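Filamentous hemagglutinin (Bordetella pertussis, PDB 1RWR) serves as an adhesin of the bacterial surface, and this N-terminal TPS domain probably directs its export through the two-partner secretion pathway. Local coordinates at residues 103-107 and 126-130; 154-160 and 179-185; 165-169 and 215-219; 186-191 and 233-237. All coordinates share one frame; numbering follows the deposited sequence.

Contact 1. Residues 103-107 and 126-130; sequences IANPN and TGRPS
Pro106 and Thr126 bring the two chains together where each has left its strand, with their CA atoms 3.9 Å apart and no hydrogen bond between the segments. Two CA-H...O contacts take its place. Thr126 CA lies 3.3 Å from Asn105 O, and Pro106 CA lies 3.1 Å from Thr126 O. The Pro106 ring has the most surface covered. Its CG sits over the centre of the Arg128 guanidinium, 3.7 Å from CZ, and the two side chains cross at about a right angle. Arg128 starts away from Pro106, but bends at chi2 (66°) and chi3 (71°) turn the chain back and lay the flat group against the ring. A salt bridge from NH1 to Glu79 OE2 and a bond to Val80 O help hold it. Ala104 CB packs on Gly127 O at 3.5 Å and touches Pro129 CG. Gly127 O is buried with no polar partner in the model. Asn105 OD1 accepts from Asn107 N in an Asx turn. The contact joins the beta-helix to the antiparallel sheet that begins with strand 128-132. Ala104 is hydrogen-bonded to strand 75-80, and Ile103 and Asn105 to strand 119-125. Pro129 packs on Leu77 of strand 75-80 and on Leu138 of strand 135-140.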
# COMPACT_ATOMS: atom_id res chain seq x y z
N ILE A 103 2.41 -2.85 5.87
CA ILE A 103 3.84 -2.57 6.03
C ILE A 103 3.98 -1.07 6.29
O ILE A 103 3.64 -0.25 5.47
CB ILE A 103 4.66 -2.99 4.79
CG1 ILE A 103 4.38 -4.43 4.31
CG2 ILE A 103 6.18 -2.79 5.09
CD1 ILE A 103 4.62 -5.43 5.28
N ALA A 104 4.47 -0.71 7.46
CA ALA A 104 4.57 0.68 7.91
C ALA A 104 5.99 1.07 8.23
O ALA A 104 6.64 0.48 9.11
CB ALA A 104 3.68 0.90 9.14
N ASN A 105 6.50 2.08 7.54
CA ASN A 105 7.83 2.57 7.81
C ASN A 105 7.84 4.11 7.56
O ASN A 105 7.87 4.55 6.42
CB ASN A 105 8.87 1.84 6.95
CG ASN A 105 10.30 2.24 7.33
OD1 ASN A 105 10.51 3.28 7.99
ND2 ASN A 105 11.28 1.46 6.91
N PRO A 106 7.78 4.91 8.61
CA PRO A 106 7.80 6.37 8.45
C PRO A 106 9.01 6.92 7.72
O PRO A 106 8.93 8.02 7.20
CB PRO A 106 7.70 6.89 9.88
CG PRO A 106 6.92 5.82 10.56
CD PRO A 106 7.49 4.53 10.01
N ASN A 107 10.09 6.17 7.65
CA ASN A 107 11.29 6.61 6.95
C ASN A 107 11.20 6.53 5.44
O ASN A 107 12.00 7.14 4.73
CB ASN A 107 12.47 5.81 7.43
CG ASN A 107 12.63 5.90 8.93
OD1 ASN A 107 12.77 7.02 9.49
ND2 ASN A 107 12.52 4.77 9.60
N THR A 126 3.76 5.07 5.21
CA THR A 126 4.76 5.70 6.08
C THR A 126 4.13 6.24 7.34
O THR A 126 4.79 6.95 8.10
CB THR A 126 5.51 6.83 5.37
OG1 THR A 126 4.58 7.86 4.99
CG2 THR A 126 6.13 6.30 4.11
N GLY A 127 2.88 5.90 7.60
CA GLY A 127 2.24 6.24 8.88
C GLY A 127 2.75 5.44 10.07
O GLY A 127 3.14 4.26 9.94
N ARG A 128 2.77 6.09 11.24
CA ARG A 128 3.03 5.41 12.47
C ARG A 128 1.72 4.75 12.96
O ARG A 128 0.73 5.44 13.15
CB ARG A 128 3.55 6.39 13.52
CG ARG A 128 3.81 5.80 14.83
CD ARG A 128 4.93 4.80 14.80
NE ARG A 128 6.27 5.41 14.60
CZ ARG A 128 7.30 4.78 14.09
NH1 ARG A 128 7.19 3.49 13.65
NH2 ARG A 128 8.46 5.42 13.99
N PRO A 129 1.73 3.44 13.18
CA PRO A 129 0.49 2.76 13.58
C PRO A 129 0.13 2.98 15.03
O PRO A 129 1.02 2.97 15.86
CB PRO A 129 0.78 1.28 13.39
CG PRO A 129 2.17 1.20 12.89
CD PRO A 129 2.83 2.50 13.00
N SER A 130 -1.14 3.18 15.28
CA SER A 130 -1.71 3.05 16.63
C SER A 130 -2.69 1.89 16.57
O SER A 130 -3.66 1.95 15.82
CB SER A 130 -2.43 4.33 16.99
OG SER A 130 -1.48 5.29 17.38

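Contact 2. Residues 154-160 and 179-185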
# COMPACT_ATOMS: atom_id res chain seq x y z
N ALA A 154 -1.09 -6.42 -8.13
CA ALA A 154 -2.09 -6.46 -7.07
C ALA A 154 -3.11 -7.62 -7.18
O ALA A 154 -4.07 -7.68 -6.41
CB ALA A 154 -2.80 -5.14 -7.02
N THR A 155 -2.89 -8.51 -8.15
CA THR A 155 -3.80 -9.60 -8.43
C THR A 155 -4.08 -10.37 -7.15
O THR A 155 -3.13 -10.76 -6.45
CB THR A 155 -3.19 -10.51 -9.45
OG1 THR A 155 -2.91 -9.75 -10.65
CG2 THR A 155 -4.23 -11.59 -9.88
N GLY A 156 -5.35 -10.60 -6.86
CA GLY A 156 -5.71 -11.41 -5.70
C GLY A 156 -6.04 -10.63 -4.43
O GLY A 156 -6.50 -11.21 -3.44
N LEU A 157 -5.75 -9.34 -4.44
CA LEU A 157 -6.07 -8.45 -3.32
C LEU A 157 -7.43 -7.82 -3.50
O LEU A 157 -7.87 -7.50 -4.64
CB LEU A 157 -5.05 -7.31 -3.25
CG LEU A 157 -3.59 -7.67 -3.09
CD1 LEU A 157 -2.69 -6.45 -3.26
CD2 LEU A 157 -3.34 -8.34 -1.73
N GLY A 158 -8.12 -7.55 -2.41
CA GLY A 158 -9.29 -6.73 -2.51
C GLY A 158 -8.95 -5.28 -2.81
O GLY A 158 -9.56 -4.64 -3.68
N TYR A 159 -7.98 -4.75 -2.08
CA TYR A 159 -7.39 -3.44 -2.40
C TYR A 159 -5.90 -3.45 -2.13
O TYR A 159 -5.37 -4.27 -1.34
CB TYR A 159 -8.01 -2.29 -1.59
CG TYR A 159 -7.87 -2.47 -0.09
CD1 TYR A 159 -6.71 -2.12 0.57
CD2 TYR A 159 -8.91 -3.04 0.66
CE1 TYR A 159 -6.55 -2.33 1.92
CE2 TYR A 159 -8.76 -3.22 2.05
CZ TYR A 159 -7.58 -2.87 2.66
OH TYR A 159 -7.40 -3.09 4.00
N PHE A 160 -5.24 -2.49 -2.80
CA PHE A 160 -3.86 -2.14 -2.60
C PHE A 160 -3.88 -0.66 -2.29
O PHE A 160 -4.27 0.15 -3.16
CB PHE A 160 -3.05 -2.39 -3.88
CG PHE A 160 -1.64 -1.86 -3.82
CD1 PHE A 160 -0.74 -2.39 -2.91
CD2 PHE A 160 -1.20 -0.86 -4.69
CE1 PHE A 160 0.60 -1.90 -2.83
CE2 PHE A 160 0.09 -0.34 -4.59
CZ PHE A 160 1.00 -0.89 -3.69
N LYS A 179 -8.07 -11.29 -14.50
CA LYS A 179 -7.97 -11.90 -13.17
C LYS A 179 -8.69 -10.98 -12.16
O LYS A 179 -9.17 -9.91 -12.54
CB LYS A 179 -6.50 -12.11 -12.79
CG LYS A 179 -5.94 -13.51 -13.00
CD LYS A 179 -6.67 -14.31 -14.03
CE LYS A 179 -5.87 -15.54 -14.43
NZ LYS A 179 -5.39 -15.39 -15.80
N PRO A 180 -8.83 -11.42 -10.91
CA PRO A 180 -9.57 -10.62 -9.92
C PRO A 180 -8.89 -9.30 -9.75
O PRO A 180 -7.70 -9.28 -9.43
CB PRO A 180 -9.50 -11.47 -8.64
CG PRO A 180 -9.25 -12.88 -9.15
CD PRO A 180 -8.32 -12.68 -10.32
N LEU A 181 -9.63 -8.21 -10.00
CA LEU A 181 -8.99 -6.89 -10.00
C LEU A 181 -9.07 -6.22 -8.65
O LEU A 181 -10.15 -6.06 -8.08
CB LEU A 181 -9.66 -6.03 -11.01
CG LEU A 181 -9.16 -4.72 -11.55
CD1 LEU A 181 -7.70 -4.67 -11.94
CD2 LEU A 181 -10.01 -4.44 -12.80
N ALA A 182 -7.92 -5.80 -8.16
CA ALA A 182 -7.85 -5.03 -6.90
C ALA A 182 -8.30 -3.60 -7.09
O ALA A 182 -8.07 -2.99 -8.12
CB ALA A 182 -6.44 -5.04 -6.38
N ASP A 183 -8.93 -3.04 -6.07
CA ASP A 183 -9.02 -1.59 -5.96
C ASP A 183 -7.65 -1.01 -5.64
O ASP A 183 -6.77 -1.69 -5.10
CB ASP A 183 -9.91 -1.18 -4.80
CG ASP A 183 -11.35 -1.41 -5.02
OD1 ASP A 183 -11.83 -1.60 -6.14
OD2 ASP A 183 -12.12 -1.43 -4.03
N ILE A 184 -7.45 0.24 -6.02
CA ILE A 184 -6.20 0.96 -5.75
C ILE A 184 -6.58 2.27 -5.08
O ILE A 184 -7.48 3.03 -5.57
CB ILE A 184 -5.45 1.26 -7.04
CG1 ILE A 184 -5.07 -0.02 -7.79
CG2 ILE A 184 -4.23 2.14 -6.73
CD1 ILE A 184 -4.59 0.21 -9.22
N ALA A 185 -5.94 2.56 -3.95
CA ALA A 185 -6.05 3.88 -3.33
C ALA A 185 -4.67 4.39 -3.02
O ALA A 185 -3.85 3.64 -2.48
CB ALA A 185 -6.90 3.83 -2.09
O HOH W 1 -8.35 -9.15 -6.36
O HOH W 2 -11.22 -5.98 -5.48
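Thr155 CG2 stands anti to the backbone N (chi1 -59° for OG1), which carries the methyl to Lys179 CB at 3.7 Å. The same torsion leaves OG1 beside its own N, where it bonds to Asn153 ND2 and Lys176 N. Tyr159 holds its ring between the backbone N and the carbonyl carbon (chi1 59°). Its CB still meets Asp183 CB at 3.9 Å, while the ring leads off to a cation-pi contact with Arg198. Ala182 CB fits against the type II turn from Ala154 to Leu157. It is 3.3 Å from Leu157 O and 3.7 Å from Ala154 CB. Beyond the turn the segments pair as parallel strands, Tyr159 with Asp183 and Phe160 with Ile184. This is the pairing of successive coils in a right-handed beta-helix, the fold of the TPS domain. Asp183 N donates to Gly158 O at 2.9 Å, Phe160 N to Asp183 O, and Ala185 N to Phe160 O at 3.0 Å. Gly158 O takes a second donor, water 2, which also bonds to Leu181 O and so bridges the segments where strand pairing has not begun. Phe160 and Ile184 turn to the face where both touch Val173. Asp183 points to the other face, and its OD1 bonds to His229 ND1.

Contact 3. Residues 165-169 and 215-219; sequences RLVKL and YAIDG
Leu169, Ala216 and Asp218 have the most surface buried where these two parallel strands meet. Leu169 reaches diagonally to Ile217, two residues before its pair Gly219. Its CG lies beside the backbone N (chi1 -57°), and CD1 touches Ile217 CG2 at 3.9 Å. Leu169 CB also packs on Gly219 CA at 3.7 Å, a close fit against a residue with no side chain. Its backbone N donates to Asp218 O in a nearly straight bond, with 171° at the hydrogen.

Ala216 stands at a corner of its chain. Its carbonyl O receives Val167 N at 2.8 Å. Leu166 CD2 lies over the Ala216 backbone, 3.7 Å from CA. On the inner side Ala216 touches Ala188, and Ile217 packs on Val186 and Ala188, all of strand 183-188.

Asp218 N donates to Val167 O at 3.0 Å. Asp218 and Lys168 leave their strands on the same face, but Lys168 NZ and Asp218 OD2 remain 5.1 Å apart. Water 4 lies between them: it donates to OD2 at 2.8 Å and accepts a weak bond from NZ. Water 3 accepts a stronger bond from the same NZ and lies near Val167 O and Tyr215 O. Asp218 OD1 is held by a salt bridge to Arg242 NE, so two positive groups lie near the acid and probably favour its charged form.

Val167, Leu169 and Ile217 turn to the buried face, Lys168 and Asp218 to the other. Val167 pairs with Ile217, Lys168 with Asp218 and Leu169 with Gly219. This is the in-register parallel stacking characteristic of a beta-helix.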
# COMPACT_ATOMS: atom_id res chain seq x y z
N ARG A 165 3.21 10.47 3.15
CA ARG A 165 3.19 11.91 3.06
C ARG A 165 3.27 12.34 1.61
O ARG A 165 2.54 13.22 1.19
CB ARG A 165 4.28 12.55 3.91
CG ARG A 165 4.11 14.07 4.12
CD ARG A 165 2.91 14.39 5.06
NE ARG A 165 2.49 15.78 5.07
CZ ARG A 165 2.98 16.76 5.89
NH1 ARG A 165 4.02 16.56 6.67
NH2 ARG A 165 2.46 17.97 5.84
N LEU A 166 4.19 11.72 0.90
CA LEU A 166 4.35 11.89 -0.55
C LEU A 166 4.38 10.54 -1.24
O LEU A 166 4.83 9.54 -0.68
CB LEU A 166 5.68 12.59 -0.86
CG LEU A 166 5.91 13.98 -0.25
CD1 LEU A 166 7.35 14.42 -0.58
CD2 LEU A 166 4.89 15.04 -0.73
N VAL A 167 3.96 10.51 -2.49
CA VAL A 167 3.95 9.27 -3.26
C VAL A 167 4.48 9.54 -4.66
O VAL A 167 4.05 10.50 -5.30
CB VAL A 167 2.57 8.60 -3.31
CG1 VAL A 167 2.65 7.27 -4.09
CG2 VAL A 167 2.02 8.38 -1.95
N LYS A 168 5.42 8.72 -5.11
CA LYS A 168 5.96 8.79 -6.48
C LYS A 168 5.60 7.49 -7.19
O LYS A 168 5.87 6.40 -6.66
CB LYS A 168 7.45 9.01 -6.42
CG LYS A 168 7.76 10.40 -5.80
CD LYS A 168 9.21 10.69 -5.63
CE LYS A 168 9.44 12.18 -5.15
NZ LYS A 168 8.27 13.18 -5.14
N LEU A 169 4.99 7.61 -8.37
CA LEU A 169 4.53 6.47 -9.15
C LEU A 169 5.32 6.41 -10.45
O LEU A 169 5.00 7.13 -11.40
CB LEU A 169 3.05 6.57 -9.42
CG LEU A 169 2.15 6.69 -8.18
CD1 LEU A 169 0.75 7.12 -8.54
CD2 LEU A 169 2.20 5.37 -7.37
N TYR A 215 4.15 18.41 -5.93
CA TYR A 215 3.22 17.34 -6.14
C TYR A 215 3.28 16.35 -5.00
O TYR A 215 4.31 15.73 -4.80
CB TYR A 215 3.53 16.65 -7.47
CG TYR A 215 3.33 17.61 -8.59
CD1 TYR A 215 2.08 18.08 -8.88
CD2 TYR A 215 4.40 18.09 -9.31
CE1 TYR A 215 1.86 18.99 -9.90
CE2 TYR A 215 4.21 19.00 -10.33
CZ TYR A 215 2.94 19.46 -10.61
OH TYR A 215 2.76 20.37 -11.61
N ALA A 216 2.19 16.19 -4.26
CA ALA A 216 2.10 15.18 -3.22
C ALA A 216 2.00 13.76 -3.78
O ALA A 216 2.49 12.80 -3.16
CB ALA A 216 0.89 15.47 -2.36
N ILE A 217 1.38 13.63 -4.94
CA ILE A 217 1.37 12.39 -5.73
C ILE A 217 1.93 12.82 -7.07
O ILE A 217 1.43 13.78 -7.69
CB ILE A 217 -0.05 11.81 -5.91
CG1 ILE A 217 -0.66 11.49 -4.55
CG2 ILE A 217 -0.02 10.60 -6.84
CD1 ILE A 217 -2.10 11.05 -4.54
N ASP A 218 2.96 12.13 -7.51
CA ASP A 218 3.57 12.42 -8.79
C ASP A 218 3.82 11.13 -9.54
O ASP A 218 4.68 10.37 -9.17
CB ASP A 218 4.86 13.18 -8.57
CG ASP A 218 5.39 13.83 -9.81
OD1 ASP A 218 4.77 13.73 -10.87
OD2 ASP A 218 6.49 14.44 -9.78
N GLY A 219 2.99 10.87 -10.55
CA GLY A 219 3.12 9.71 -11.41
C GLY A 219 3.61 10.11 -12.79
O GLY A 219 3.11 11.04 -13.37
O HOH W 3 5.45 13.14 -4.79
O HOH W 4 7.77 15.57 -7.52

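Contact 4. Residues 186-191 and 233-237; sequences VVAGAN and VSSDS
Val186 O accepts from Val233 N at 2.8 Å, continuing the parallel pairing of strands 183-188 and 229-234. Val187 stands beside Val233 on one face, with CG2 4.4 Å from Val233 CB. Ala188 N donates to Val233 O in an almost straight bond, 174° at the hydrogen. Ala188 O then takes Ser235 N at 3.1 Å, and Ala188 CB turns to the other face with Ser234. Gly189 bends the chain out of the strand. Its CA passes close to the Asp236 carboxylate, 3.4 Å from OD1, and near Ser235 OG. Ala190 N donates to Asp236 OD1 at 2.9 Å, meeting it on the syn side and 25° out of the carboxylate plane. Water 5 also donates to this oxygen and to Ala190 O, and accepts from Ser235 OG. The second oxygen, Asp236 OD2, is in a salt bridge with Arg165 NE, so both ends of the carboxylate are held. Asn191 turns the O/N end of its amide to Ser235, with ND2 2.8 Å from OG in a weak bond. Ser235 OG lies on the Asn191 side because its chi1 is 62°. Past the strand ends, Asp236 to Ala190 N and the weak Asn191-Ser235 bond thus join adjacent coils of the parallel beta-helix.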
# COMPACT_ATOMS: atom_id res chain seq x y z
N VAL A 186 -4.41 5.63 -3.41
CA VAL A 186 -3.18 6.32 -3.07
C VAL A 186 -3.62 7.56 -2.28
O VAL A 186 -4.42 8.38 -2.78
CB VAL A 186 -2.39 6.73 -4.32
CG1 VAL A 186 -1.13 7.51 -3.91
CG2 VAL A 186 -2.02 5.55 -5.15
N VAL A 187 -3.16 7.66 -1.04
CA VAL A 187 -3.62 8.70 -0.10
C VAL A 187 -2.38 9.41 0.41
O VAL A 187 -1.54 8.81 1.14
CB VAL A 187 -4.40 8.08 1.05
CG1 VAL A 187 -4.76 9.13 2.11
CG2 VAL A 187 -5.64 7.35 0.52
N ALA A 188 -2.21 10.67 -0.01
CA ALA A 188 -1.06 11.46 0.35
C ALA A 188 -1.42 12.60 1.27
O ALA A 188 -2.58 13.06 1.27
CB ALA A 188 -0.36 12.00 -0.89
N GLY A 189 -0.46 13.03 2.07
CA GLY A 189 -0.64 14.16 2.98
C GLY A 189 -0.60 13.73 4.43
O GLY A 189 -0.41 12.57 4.76
N ALA A 190 -0.72 14.73 5.30
CA ALA A 190 -0.74 14.50 6.73
C ALA A 190 -2.15 14.09 7.10
O ALA A 190 -3.07 14.91 7.10
CB ALA A 190 -0.29 15.74 7.49
N ASN A 191 -2.29 12.80 7.34
CA ASN A 191 -3.58 12.18 7.59
C ASN A 191 -3.51 11.14 8.67
O ASN A 191 -2.52 10.46 8.83
CB ASN A 191 -4.09 11.45 6.33
CG ASN A 191 -4.48 12.39 5.20
OD1 ASN A 191 -5.38 13.20 5.33
ND2 ASN A 191 -3.80 12.25 4.06
N VAL A 233 -5.96 10.63 -3.54
CA VAL A 233 -6.31 11.64 -2.58
C VAL A 233 -5.04 12.33 -2.09
O VAL A 233 -4.08 11.67 -1.73
CB VAL A 233 -7.06 11.04 -1.37
CG1 VAL A 233 -7.24 12.11 -0.27
CG2 VAL A 233 -8.40 10.44 -1.80
N SER A 234 -5.06 13.67 -2.07
CA SER A 234 -4.00 14.49 -1.53
C SER A 234 -4.68 15.50 -0.61
O SER A 234 -5.58 16.23 -1.04
CB SER A 234 -3.28 15.21 -2.66
OG SER A 234 -2.32 16.10 -2.16
N SER A 235 -4.31 15.50 0.65
CA SER A 235 -5.01 16.33 1.61
C SER A 235 -4.27 17.61 2.04
O SER A 235 -4.91 18.52 2.59
CB SER A 235 -5.43 15.44 2.80
OG SER A 235 -4.28 14.97 3.37
N ASP A 236 -2.97 17.73 1.78
CA ASP A 236 -2.22 18.94 2.21
C ASP A 236 -2.56 20.14 1.32
O ASP A 236 -2.47 20.07 0.10
CB ASP A 236 -0.71 18.74 2.18
CG ASP A 236 -0.21 17.73 3.21
OD1 ASP A 236 -1.01 17.33 4.12
OD2 ASP A 236 0.96 17.32 3.19
N SER A 237 -2.92 21.26 1.94
CA SER A 237 -3.34 22.45 1.19
C SER A 237 -2.21 22.92 0.26
O SER A 237 -1.04 23.03 0.66
CB SER A 237 -3.76 23.57 2.13
OG SER A 237 -4.10 24.74 1.40
O HOH W 5 -3.36 17.04 5.44

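Overall arrangement
From the N terminus, contact 1 closes first, joining the end of strand 99-104 to the start of strand 128-132, which belongs to the antiparallel sheet. Contact 2 opens after it and pairs strands 159-164 and 183-188 of the long parallel sheet. Contact 3 opens before contact 2 is complete, so the two loops cross. It joins strands 166-169 and 215-219 on another sheet of the beta-helix. Contact 4 continues strand 183-188 directly from contact 2, pairs it with 229-234, and crosses contact 3. Contacts 3 and 4 have centres about 10 Å apart and meet through a probable hydrogen bond between Gly189 N and Arg165 O. Thr126 of contact 1 also packs against Arg165.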